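Local coordinates for protein L-talarate/galactarate dehydratase (Salmonella typhimurium, PDB 2PP3) that catalyses the magnesium-dependent dehydration of L-talarate and galactarate to 5-keto-4-deoxy-D-glucarate and, in competition with it, the epimerization of L-talarate to galactarate, at residues B[227-232]-B[255-260]; B[299-304]-B[326-331]; B[38-43]-B[350-355]; B[55-60]-B[81-86]. The protein carries 1 engineered substitution. All coordinates share one frame; numbering follows the deposited sequence.

In the fold
Contact 4 (55-60 with 81-86) closes first along the chain, then contact 1 (227-232 with 255-260), then contact 2 (299-304 with 326-331); all three are nested inside the long span of chain closed by contact 3 (38-43 with 350-355). Contacts 3 and 4, with centres about 12 Å apart, share the antiparallel sheet in which strands 28-40 and 57-69 are neighbours. Contacts 1 and 2 join loops that follow parallel strands of the barrel domain, and their centres lie about 18 Å apart. Phe329 of contact 2 packs on Leu353, Phe350 and Trp352 of contact 3. All four contacts reach the bound L-glucarate, which places the active site between the two domains.

Contact 1 of 4, residues B[227-232]-B[255-260]; sequences ANQQWD and LDAYDI. With LGT (L-glucaric acid), chain G.
Gln229 and Leu255 bring their backbones together with CA atoms 4.2 Å apart, where a type I' turn from Ala227 to Gln230 meets the start of segment 255-260, which goes on into a type I turn from Asp256 to Asp259. Both segments are loops that follow strands of the parallel barrel sheet and lead into helices, the beta-alpha loops of a TIM-barrel-like domain. The backbone approach includes a CA-H...O contact, from Gln229 CA to Leu255 O.

Gln229 carries the polar part of the contact. An extended chain (chi2 178°) carries its amide past the Leu255 carbonyl to the next turn, where Ala257 N donates to Gln229 OE1 over 2.8 Å. The N-H points well at the oxygen, at 160°, yet the donor sits above the carbonyl plane, 43° out of it. Ala257 CB lies 3.5 Å from Gln229 OE1. Asp256 is turned to its own backbone instead: its OD2 accepts from Tyr258 N in an Asx turn.

Leu255 supplies the apolar part and directs CD2 at the other loop, meeting Trp231 O at 3.4 Å, while helices 233-243 and 260-269 also pack on this leucine. On the ligand side of the first turn, Asn228 belongs to the experimentally established substrate site. A water bridges the loops, donating to Trp231 O at 2.6 Å and accepting from Asp256 N at 3.0 Å.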
# COMPACT_ATOMS: atom_id res chain seq x y z
N ALA B 227 15.58 8.33 25.94
CA ALA B 227 15.38 8.10 27.38
C ALA B 227 14.77 6.75 27.71
O ALA B 227 14.61 6.40 28.88
CB ALA B 227 14.51 9.21 27.95
N ASN B 228 14.41 5.99 26.68
CA ASN B 228 13.82 4.67 26.87
C ASN B 228 12.73 4.60 27.94
O ASN B 228 12.76 3.73 28.81
CB ASN B 228 14.93 3.65 27.17
CG ASN B 228 15.71 3.25 25.92
OD1 ASN B 228 15.25 2.42 25.12
ND2 ASN B 228 16.88 3.84 25.75
N GLN B 229 11.76 5.52 27.86
CA GLN B 229 10.61 5.55 28.77
C GLN B 229 10.91 5.82 30.23
O GLN B 229 10.00 5.74 31.06
CB GLN B 229 9.85 4.23 28.72
CG GLN B 229 9.52 3.69 27.34
CD GLN B 229 8.82 2.34 27.43
OE1 GLN B 229 7.67 2.26 27.88
NE2 GLN B 229 9.50 1.29 27.03
N GLN B 230 12.15 6.17 30.57
CA GLN B 230 12.49 6.36 31.97
C GLN B 230 12.17 7.68 32.68
O GLN B 230 12.47 7.82 33.87
CB GLN B 230 13.97 6.01 32.20
CG GLN B 230 14.27 4.52 32.05
CD GLN B 230 13.08 3.63 32.41
OE1 GLN B 230 12.26 3.29 31.55
NE2 GLN B 230 12.97 3.26 33.68
N TRP B 231 11.57 8.64 32.00
CA TRP B 231 11.21 9.88 32.67
C TRP B 231 9.72 9.91 32.97
O TRP B 231 8.94 9.19 32.34
CB TRP B 231 11.52 11.11 31.82
CG TRP B 231 12.96 11.38 31.63
CD1 TRP B 231 13.97 11.16 32.52
CD2 TRP B 231 13.56 11.99 30.49
NE1 TRP B 231 15.16 11.61 32.01
CE2 TRP B 231 14.94 12.12 30.76
CE3 TRP B 231 13.07 12.44 29.25
CZ2 TRP B 231 15.84 12.70 29.85
CZ3 TRP B 231 13.96 13.01 28.35
CH2 TRP B 231 15.33 13.13 28.65
N ASP B 232 9.32 10.72 33.95
CA ASP B 232 7.91 10.88 34.23
C ASP B 232 7.61 12.24 33.59
O ASP B 232 8.54 12.96 33.22
CB ASP B 232 7.61 10.88 35.75
CG ASP B 232 8.34 11.98 36.51
OD1 ASP B 232 8.99 12.84 35.89
OD2 ASP B 232 8.25 11.98 37.76
N LEU B 255 8.76 9.19 27.66
CA LEU B 255 7.79 8.62 28.61
C LEU B 255 7.42 7.18 28.30
O LEU B 255 7.90 6.60 27.33
CB LEU B 255 6.51 9.46 28.60
CG LEU B 255 6.71 10.96 28.79
CD1 LEU B 255 5.41 11.70 28.50
CD2 LEU B 255 7.18 11.22 30.21
N ASP B 256 6.55 6.61 29.12
CA ASP B 256 6.08 5.25 28.90
C ASP B 256 5.56 5.18 27.46
O ASP B 256 4.93 6.13 26.99
CB ASP B 256 4.95 4.89 29.85
CG ASP B 256 4.38 3.51 29.58
OD1 ASP B 256 5.06 2.51 29.87
OD2 ASP B 256 3.25 3.41 29.06
N ALA B 257 5.81 4.06 26.79
CA ALA B 257 5.39 3.89 25.41
C ALA B 257 3.89 4.04 25.17
O ALA B 257 3.47 4.29 24.04
CB ALA B 257 5.85 2.53 24.89
N TYR B 258 3.09 3.87 26.22
CA TYR B 258 1.64 3.98 26.07
C TYR B 258 1.06 5.26 26.65
O TYR B 258 -0.16 5.42 26.70
CB TYR B 258 0.97 2.75 26.68
CG TYR B 258 1.24 1.49 25.89
CD1 TYR B 258 0.35 1.07 24.89
CD2 TYR B 258 2.40 0.75 26.10
CE1 TYR B 258 0.63 -0.08 24.12
CE2 TYR B 258 2.68 -0.39 25.34
CZ TYR B 258 1.79 -0.80 24.35
OH TYR B 258 2.06 -1.93 23.62
N ASP B 259 1.92 6.16 27.09
CA ASP B 259 1.44 7.43 27.63
C ASP B 259 1.25 8.39 26.45
O ASP B 259 2.08 9.26 26.20
CB ASP B 259 2.44 8.03 28.62
CG ASP B 259 1.94 9.32 29.23
OD1 ASP B 259 0.83 9.77 28.84
OD2 ASP B 259 2.64 9.90 30.08
N ILE B 260 0.14 8.22 25.74
CA ILE B 260 -0.16 9.03 24.57
C ILE B 260 -0.31 10.52 24.86
O ILE B 260 0.37 11.35 24.23
CB ILE B 260 -1.43 8.54 23.88
CG1 ILE B 260 -1.34 7.03 23.66
CG2 ILE B 260 -1.61 9.25 22.54
CD1 ILE B 260 -2.61 6.41 23.13
O1A LGT G . 18.28 1.37 19.51
C1 LGT G . 17.35 1.83 20.19
O1B LGT G . 16.52 2.67 19.76
C2 LGT G . 17.21 1.36 21.69
O2 LGT G . 15.94 1.74 22.24
C3 LGT G . 17.39 -0.15 21.86
O3 LGT G . 16.19 -0.81 21.42
C4 LGT G . 17.66 -0.59 23.32
O4 LGT G . 16.52 -0.27 24.14
C5 LGT G . 17.96 -2.10 23.50
O5 LGT G . 19.09 -2.44 22.68
C6 LGT G . 18.29 -2.45 24.96
O6A LGT G . 17.33 -2.89 25.66
O6B LGT G . 19.46 -2.27 25.37
O HOH W 1 6.67 7.93 31.86

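Contact 2 of 4, residues B[299-304]-B[326-331]; sequences QPDAPR and APHFAM. With LGT (L-glucaric acid), chain G.
His328 and Asp301 form a His-carboxylate pair at the C-terminal end of the parallel barrel sheet, in the loops that follow strands 297-298 and 324-325. His328 ND1 donates to Asp301 OD2 over 2.8 Å, nearly straight at 164°. The oxygen uses its anti lone pair and lies in the imidazole plane, although carboxylate and ring planes are turned 39° apart. Asp301 OD2 also has a hydrogen bond with Tyr80 OH.

The backbone of His328 is held as well: its N donates to Pro300 O at 3.1 Å. CG stands opposite the backbone N, and the ring extends toward the bound L-glucarate. Arg304 NH1 approaches His328 CE1 obliquely at 3.5 Å, its guanidinium only 13° from parallel to the ring; NH1 is itself bonded to Glu278 O. Gln299 lays CG against Ala326 O at 3.2 Å and sends NE2 to Glu252, a magnesium ligand.

His328 is the experimentally identified proton donor/acceptor, and Asp301 is credited with raising its basicity. At the far edge of the imidazole, His328 NE2 and L-glucarate O3 share a hydrogen bond of 2.7 Å in which either may be the donor.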
# COMPACT_ATOMS: atom_id res chain seq x y z
N GLN B 299 8.31 5.71 15.07
CA GLN B 299 9.35 4.70 15.01
C GLN B 299 8.85 3.27 15.06
O GLN B 299 9.03 2.57 16.06
CB GLN B 299 10.36 4.94 16.14
CG GLN B 299 10.95 6.35 16.12
CD GLN B 299 11.98 6.58 17.22
OE1 GLN B 299 11.67 6.53 18.41
NE2 GLN B 299 13.22 6.84 16.82
N PRO B 300 8.23 2.79 13.96
CA PRO B 300 7.74 1.42 13.96
C PRO B 300 8.91 0.45 13.76
O PRO B 300 10.00 0.84 13.35
CB PRO B 300 6.74 1.42 12.81
CG PRO B 300 7.34 2.37 11.84
CD PRO B 300 7.89 3.49 12.70
N ASP B 301 8.67 -0.81 14.09
CA ASP B 301 9.66 -1.87 14.00
C ASP B 301 8.95 -2.99 13.24
O ASP B 301 8.04 -3.62 13.77
CB ASP B 301 10.02 -2.30 15.43
CG ASP B 301 11.08 -3.39 15.49
OD1 ASP B 301 10.91 -4.42 14.80
OD2 ASP B 301 12.06 -3.22 16.24
N ALA B 302 9.33 -3.22 11.99
CA ALA B 302 8.67 -4.24 11.19
C ALA B 302 8.57 -5.59 11.91
O ALA B 302 7.50 -6.20 11.95
CB ALA B 302 9.39 -4.41 9.84
N PRO B 303 9.69 -6.09 12.45
CA PRO B 303 9.59 -7.37 13.15
C PRO B 303 8.56 -7.33 14.29
O PRO B 303 7.76 -8.25 14.43
CB PRO B 303 11.01 -7.58 13.67
CG PRO B 303 11.85 -6.93 12.60
CD PRO B 303 11.09 -5.65 12.35
N ARG B 304 8.57 -6.25 15.06
CA ARG B 304 7.65 -6.10 16.18
C ARG B 304 6.18 -5.87 15.87
O ARG B 304 5.32 -6.29 16.65
CB ARG B 304 8.13 -4.98 17.11
CG ARG B 304 9.19 -5.43 18.10
CD ARG B 304 9.67 -4.27 18.96
NE ARG B 304 10.69 -4.70 19.90
CZ ARG B 304 11.54 -3.88 20.51
NH1 ARG B 304 11.48 -2.57 20.27
NH2 ARG B 304 12.46 -4.35 21.35
N ALA B 326 11.37 7.02 11.34
CA ALA B 326 12.67 6.60 11.85
C ALA B 326 12.50 5.19 12.41
O ALA B 326 12.32 5.00 13.61
CB ALA B 326 13.15 7.56 12.93
N PRO B 327 12.55 4.18 11.52
CA PRO B 327 12.39 2.79 11.93
C PRO B 327 13.40 2.40 13.01
O PRO B 327 14.50 2.94 13.08
CB PRO B 327 12.61 2.02 10.64
CG PRO B 327 12.20 3.00 9.57
CD PRO B 327 12.79 4.29 10.07
N HIS B 328 13.00 1.46 13.86
CA HIS B 328 13.86 1.02 14.95
C HIS B 328 14.56 -0.30 14.66
O HIS B 328 13.92 -1.26 14.22
CB HIS B 328 13.04 0.91 16.23
CG HIS B 328 13.72 0.16 17.33
ND1 HIS B 328 13.59 -1.20 17.48
CD2 HIS B 328 14.54 0.57 18.32
CE1 HIS B 328 14.30 -1.60 18.52
NE2 HIS B 328 14.89 -0.54 19.05
N PHE B 329 15.87 -0.34 14.90
CA PHE B 329 16.66 -1.56 14.72
C PHE B 329 16.56 -2.12 13.29
O PHE B 329 16.29 -1.39 12.34
CB PHE B 329 16.17 -2.60 15.75
CG PHE B 329 17.17 -3.70 16.05
CD1 PHE B 329 18.44 -3.40 16.53
CD2 PHE B 329 16.81 -5.04 15.89
CE1 PHE B 329 19.34 -4.41 16.85
CE2 PHE B 329 17.71 -6.06 16.21
CZ PHE B 329 18.98 -5.74 16.69
N ALA B 330 16.80 -3.43 13.17
CA ALA B 330 16.75 -4.19 11.92
C ALA B 330 16.95 -3.39 10.62
O ALA B 330 16.10 -3.43 9.73
CB ALA B 330 15.43 -4.97 11.85
N MET B 331 18.08 -2.70 10.50
CA MET B 331 18.35 -1.91 9.31
C MET B 331 18.34 -2.73 8.02
O MET B 331 18.08 -2.19 6.94
CB MET B 331 19.68 -1.17 9.44
CG MET B 331 20.86 -2.03 9.81
SD MET B 331 22.40 -1.07 9.87
CE MET B 331 23.49 -2.16 8.94
O1A LGT G . 18.28 1.37 19.51
C1 LGT G . 17.35 1.83 20.19
O1B LGT G . 16.52 2.67 19.76
C2 LGT G . 17.21 1.36 21.69
O2 LGT G . 15.94 1.74 22.24
C3 LGT G . 17.39 -0.15 21.86
O3 LGT G . 16.19 -0.81 21.42
C4 LGT G . 17.66 -0.59 23.32
O4 LGT G . 16.52 -0.27 24.14
C5 LGT G . 17.96 -2.10 23.50
O5 LGT G . 19.09 -2.44 22.68
C6 LGT G . 18.29 -2.45 24.96
O6A LGT G . 17.33 -2.89 25.66
O6B LGT G . 19.46 -2.27 25.37

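Contact 3 of 4, residues B[38-43]-B[350-355]; sequences LPLATP and FEWLNP. With LGT (L-glucaric acid), chain G.
Leu40 CD2 makes a CH-pi contact with Trp352, standing over the five-membered ring, 3.8 Å from its centroid and only 4° off the ring normal. The leucine side chain meets the indole at about a right angle, a methyl pointing at the face. The opposite face of the indole is covered by Phe350 CD2, 3.4 Å above the plane, which leaves the tryptophan layered between an aliphatic and an aromatic group.

Leu38 packs by its methyls: Leu38 CD2 is 3.1 Å from Trp352 O, and the same Leu38 CD2 touches Trp352 CB at 3.7 Å and Leu353 CD1 at 3.4 Å. Leu38 CD1 reaches more loosely to Pro355.

Toward the ligand, both aromatic residues present ring edges to L-glucarate: Phe350 CZ is 3.0 Å from O1A, close to the ring plane, and Trp352 CH2 is 3.6 Å from O5. They are part of the wall of the substrate pocket.

The contact thus lays Leu38 and Leu40 of strand 28-40, from the antiparallel sheet, on the loop that leaves strand 346-349. Strand 57-69 adds Leu57 to the tryptophan from beside strand 28-40, and Asn6 of the second subunit packs onto Leu40 and Trp352.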
# COMPACT_ATOMS: atom_id res chain seq x y z
N LEU B 38 22.12 -14.24 19.04
CA LEU B 38 23.21 -13.34 18.72
C LEU B 38 23.87 -12.97 20.05
O LEU B 38 23.30 -12.22 20.85
CB LEU B 38 22.64 -12.09 18.05
CG LEU B 38 23.54 -11.21 17.19
CD1 LEU B 38 23.95 -11.99 15.95
CD2 LEU B 38 22.77 -9.95 16.81
N PRO B 39 25.07 -13.48 20.30
CA PRO B 39 25.80 -13.20 21.54
C PRO B 39 26.40 -11.80 21.60
O PRO B 39 26.99 -11.33 20.63
CB PRO B 39 26.90 -14.27 21.55
CG PRO B 39 26.42 -15.32 20.56
CD PRO B 39 25.79 -14.49 19.50
N LEU B 40 26.24 -11.15 22.75
CA LEU B 40 26.80 -9.82 22.95
C LEU B 40 27.81 -9.95 24.10
O LEU B 40 27.42 -9.93 25.27
CB LEU B 40 25.70 -8.82 23.33
CG LEU B 40 24.60 -8.51 22.31
CD1 LEU B 40 23.61 -7.53 22.92
CD2 LEU B 40 25.21 -7.91 21.04
N ALA B 41 29.09 -10.08 23.76
CA ALA B 41 30.15 -10.23 24.76
C ALA B 41 30.20 -9.06 25.72
O ALA B 41 30.63 -9.21 26.87
CB ALA B 41 31.50 -10.39 24.06
N THR B 42 29.79 -7.89 25.25
CA THR B 42 29.76 -6.71 26.09
C THR B 42 28.30 -6.41 26.41
O THR B 42 27.58 -5.84 25.59
CB THR B 42 30.38 -5.49 25.36
OG1 THR B 42 31.77 -5.74 25.12
CG2 THR B 42 30.23 -4.23 26.19
N PRO B 43 27.84 -6.81 27.61
CA PRO B 43 26.45 -6.58 28.02
C PRO B 43 26.02 -5.13 27.81
O PRO B 43 26.70 -4.20 28.22
CB PRO B 43 26.45 -7.01 29.48
CG PRO B 43 27.88 -6.83 29.91
CD PRO B 43 28.63 -7.35 28.73
N PHE B 350 23.28 -0.49 13.86
CA PHE B 350 23.82 -1.40 14.87
C PHE B 350 24.71 -2.33 14.06
O PHE B 350 24.47 -2.51 12.86
CB PHE B 350 22.72 -2.25 15.52
CG PHE B 350 21.99 -1.57 16.65
CD1 PHE B 350 20.89 -0.75 16.40
CD2 PHE B 350 22.39 -1.78 17.97
CE1 PHE B 350 20.20 -0.15 17.45
CE2 PHE B 350 21.70 -1.18 19.02
CZ PHE B 350 20.60 -0.37 18.76
N GLU B 351 25.72 -2.92 14.68
CA GLU B 351 26.59 -3.84 13.96
C GLU B 351 26.21 -5.27 14.36
O GLU B 351 26.54 -6.23 13.68
CB GLU B 351 28.06 -3.59 14.32
CG GLU B 351 28.39 -3.73 15.80
CD GLU B 351 28.25 -2.43 16.56
OE1 GLU B 351 27.21 -1.75 16.41
OE2 GLU B 351 29.18 -2.09 17.31
N TRP B 352 25.48 -5.37 15.46
CA TRP B 352 25.04 -6.64 16.02
C TRP B 352 24.67 -7.73 15.02
O TRP B 352 25.12 -8.87 15.16
CB TRP B 352 23.86 -6.41 16.97
CG TRP B 352 24.19 -5.50 18.12
CD1 TRP B 352 25.40 -4.93 18.40
CD2 TRP B 352 23.28 -5.04 19.13
NE1 TRP B 352 25.30 -4.15 19.53
CE2 TRP B 352 24.02 -4.20 20.00
CE3 TRP B 352 21.92 -5.26 19.39
CZ2 TRP B 352 23.44 -3.58 21.11
CZ3 TRP B 352 21.35 -4.65 20.49
CH2 TRP B 352 22.10 -3.81 21.34
N LEU B 353 23.85 -7.40 14.03
CA LEU B 353 23.42 -8.40 13.06
C LEU B 353 24.33 -8.63 11.86
O LEU B 353 24.08 -9.54 11.07
CB LEU B 353 22.01 -8.07 12.56
CG LEU B 353 20.83 -8.54 13.42
CD1 LEU B 353 20.89 -7.90 14.80
CD2 LEU B 353 19.52 -8.20 12.73
N ASN B 354 25.39 -7.83 11.71
CA ASN B 354 26.29 -7.99 10.56
C ASN B 354 26.74 -9.43 10.33
O ASN B 354 26.75 -9.90 9.19
CB ASN B 354 27.54 -7.10 10.71
CG ASN B 354 27.21 -5.62 10.64
OD1 ASN B 354 26.23 -5.21 10.02
ND2 ASN B 354 28.05 -4.80 11.26
N PRO B 355 27.11 -10.16 11.39
CA PRO B 355 27.56 -11.55 11.24
C PRO B 355 26.50 -12.58 10.82
O PRO B 355 26.83 -13.72 10.53
CB PRO B 355 28.19 -11.87 12.60
CG PRO B 355 27.43 -10.99 13.53
CD PRO B 355 27.33 -9.70 12.78
O1A LGT G . 18.28 1.37 19.51
C1 LGT G . 17.35 1.83 20.19
O1B LGT G . 16.52 2.67 19.76
C2 LGT G . 17.21 1.36 21.69
O2 LGT G . 15.94 1.74 22.24
C3 LGT G . 17.39 -0.15 21.86
O3 LGT G . 16.19 -0.81 21.42
C4 LGT G . 17.66 -0.59 23.32
O4 LGT G . 16.52 -0.27 24.14
C5 LGT G . 17.96 -2.10 23.50
O5 LGT G . 19.09 -2.44 22.68
C6 LGT G . 18.29 -2.45 24.96
O6A LGT G . 17.33 -2.89 25.66
O6B LGT G . 19.46 -2.27 25.37

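Contact 4 of 4, residues B[55-60]-B[81-86]; sequences KPLTEV and SKRAGG. With LGT (L-glucaric acid), chain G.
Arg83 grips Lys55 O side-on with two nitrogens, NH2 at 2.8 Å and NE at 3.2 Å from that one oxygen. The oxygen lies in the guanidinium plane, and the N-H of NH2 is the straighter of the two at 155°. The third nitrogen, Arg83 NH1, points to the bound L-glucarate and donates to its O6A over 2.9 Å, at 170°. Bonds on two edges of the guanidinium would fix its rotation.

Lys82, extended beyond CG, sends NZ to L-glucarate O5 at 2.9 Å and makes a weak bond to O3; it also forms a cation-pi pair with Phe329. Nearer the backbone, Ser81 OG donates to Arg83 O.

Leu57 CD1 reaches Lys82 CB at 4.1 Å, its CG being turned away from the backbone N (chi1 -173°), and the side chain crosses the lysine at about a right angle, while Leu57 CB covers one face of the Arg83 guanidinium. Val60 CA lies 3.8 Å from Ser81 O.

Strands 57-69 and 74-81 are antiparallel neighbours, and the loop after the second carries both basic residues: this is the N-terminal capping domain of the mandelate racemase family contributing substrate-binding side chains to the active site.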
# COMPACT_ATOMS: atom_id res chain seq x y z
N LYS B 55 17.61 -6.18 33.37
CA LYS B 55 19.00 -6.58 33.50
C LYS B 55 19.69 -6.28 32.18
O LYS B 55 19.03 -6.19 31.13
CB LYS B 55 19.09 -8.08 33.80
CG LYS B 55 18.61 -8.46 35.19
CD LYS B 55 19.48 -7.83 36.26
CE LYS B 55 19.05 -8.23 37.67
NZ LYS B 55 19.93 -7.61 38.71
N PRO B 56 21.02 -6.12 32.20
CA PRO B 56 21.75 -5.83 30.96
C PRO B 56 21.48 -6.85 29.87
O PRO B 56 21.25 -8.03 30.15
CB PRO B 56 23.21 -5.83 31.42
CG PRO B 56 23.10 -5.32 32.83
CD PRO B 56 21.92 -6.10 33.36
N LEU B 57 21.49 -6.39 28.62
CA LEU B 57 21.26 -7.24 27.46
C LEU B 57 22.56 -7.99 27.14
O LEU B 57 23.62 -7.38 27.01
CB LEU B 57 20.85 -6.38 26.26
CG LEU B 57 20.41 -7.09 24.99
CD1 LEU B 57 19.14 -7.89 25.25
CD2 LEU B 57 20.16 -6.06 23.90
N THR B 58 22.46 -9.31 27.01
CA THR B 58 23.64 -10.13 26.72
C THR B 58 23.51 -10.92 25.43
O THR B 58 24.45 -11.60 25.01
CB THR B 58 23.93 -11.12 27.86
OG1 THR B 58 22.81 -12.00 28.02
CG2 THR B 58 24.19 -10.38 29.17
N GLU B 59 22.34 -10.84 24.79
CA GLU B 59 22.13 -11.56 23.55
C GLU B 59 20.84 -11.10 22.89
O GLU B 59 20.04 -10.38 23.48
CB GLU B 59 22.07 -13.06 23.81
CG GLU B 59 20.73 -13.53 24.35
CD GLU B 59 20.76 -14.97 24.83
OE1 GLU B 59 21.60 -15.75 24.33
OE2 GLU B 59 19.94 -15.32 25.71
N VAL B 60 20.63 -11.54 21.65
CA VAL B 60 19.43 -11.19 20.90
C VAL B 60 18.89 -12.43 20.22
O VAL B 60 19.61 -13.12 19.49
CB VAL B 60 19.74 -10.13 19.82
CG1 VAL B 60 18.47 -9.80 19.03
CG2 VAL B 60 20.29 -8.87 20.47
N SER B 81 14.01 -10.74 19.32
CA SER B 81 13.53 -10.46 20.65
C SER B 81 14.71 -10.10 21.53
O SER B 81 15.68 -10.84 21.63
CB SER B 81 12.80 -11.67 21.24
OG SER B 81 12.24 -11.34 22.50
N LYS B 82 14.64 -8.92 22.14
CA LYS B 82 15.69 -8.49 23.06
C LYS B 82 15.12 -8.83 24.43
O LYS B 82 14.22 -8.15 24.92
CB LYS B 82 15.93 -6.98 22.92
CG LYS B 82 16.63 -6.59 21.63
CD LYS B 82 16.91 -5.10 21.60
CE LYS B 82 17.54 -4.68 20.27
NZ LYS B 82 17.77 -3.21 20.22
N ARG B 83 15.64 -9.90 25.01
CA ARG B 83 15.22 -10.43 26.30
C ARG B 83 14.12 -11.45 26.03
O ARG B 83 13.92 -11.84 24.88
CB ARG B 83 14.74 -9.31 27.25
CG ARG B 83 15.88 -8.37 27.64
CD ARG B 83 15.50 -7.37 28.72
NE ARG B 83 16.64 -6.53 29.10
CZ ARG B 83 17.12 -5.52 28.37
NH1 ARG B 83 16.57 -5.21 27.20
NH2 ARG B 83 18.17 -4.83 28.81
N ALA B 84 13.42 -11.91 27.06
CA ALA B 84 12.39 -12.93 26.89
C ALA B 84 11.39 -12.64 25.77
O ALA B 84 10.99 -11.49 25.55
CB ALA B 84 11.66 -13.16 28.20
N GLY B 85 10.99 -13.70 25.07
CA GLY B 85 10.04 -13.57 23.97
C GLY B 85 10.40 -14.41 22.75
O GLY B 85 9.53 -14.85 22.01
N GLY B 86 11.70 -14.64 22.56
CA GLY B 86 12.16 -15.41 21.42
C GLY B 86 11.69 -16.86 21.39
O GLY B 86 11.36 -17.37 20.32
O1A LGT G . 18.28 1.37 19.51
C1 LGT G . 17.35 1.83 20.19
O1B LGT G . 16.52 2.67 19.76
C2 LGT G . 17.21 1.36 21.69
O2 LGT G . 15.94 1.74 22.24
C3 LGT G . 17.39 -0.15 21.86
O3 LGT G . 16.19 -0.81 21.42
C4 LGT G . 17.66 -0.59 23.32
O4 LGT G . 16.52 -0.27 24.14
C5 LGT G . 17.96 -2.10 23.50
O5 LGT G . 19.09 -2.44 22.68
C6 LGT G . 18.29 -2.45 24.96
O6A LGT G . 17.33 -2.89 25.66
O6B LGT G . 19.46 -2.27 25.37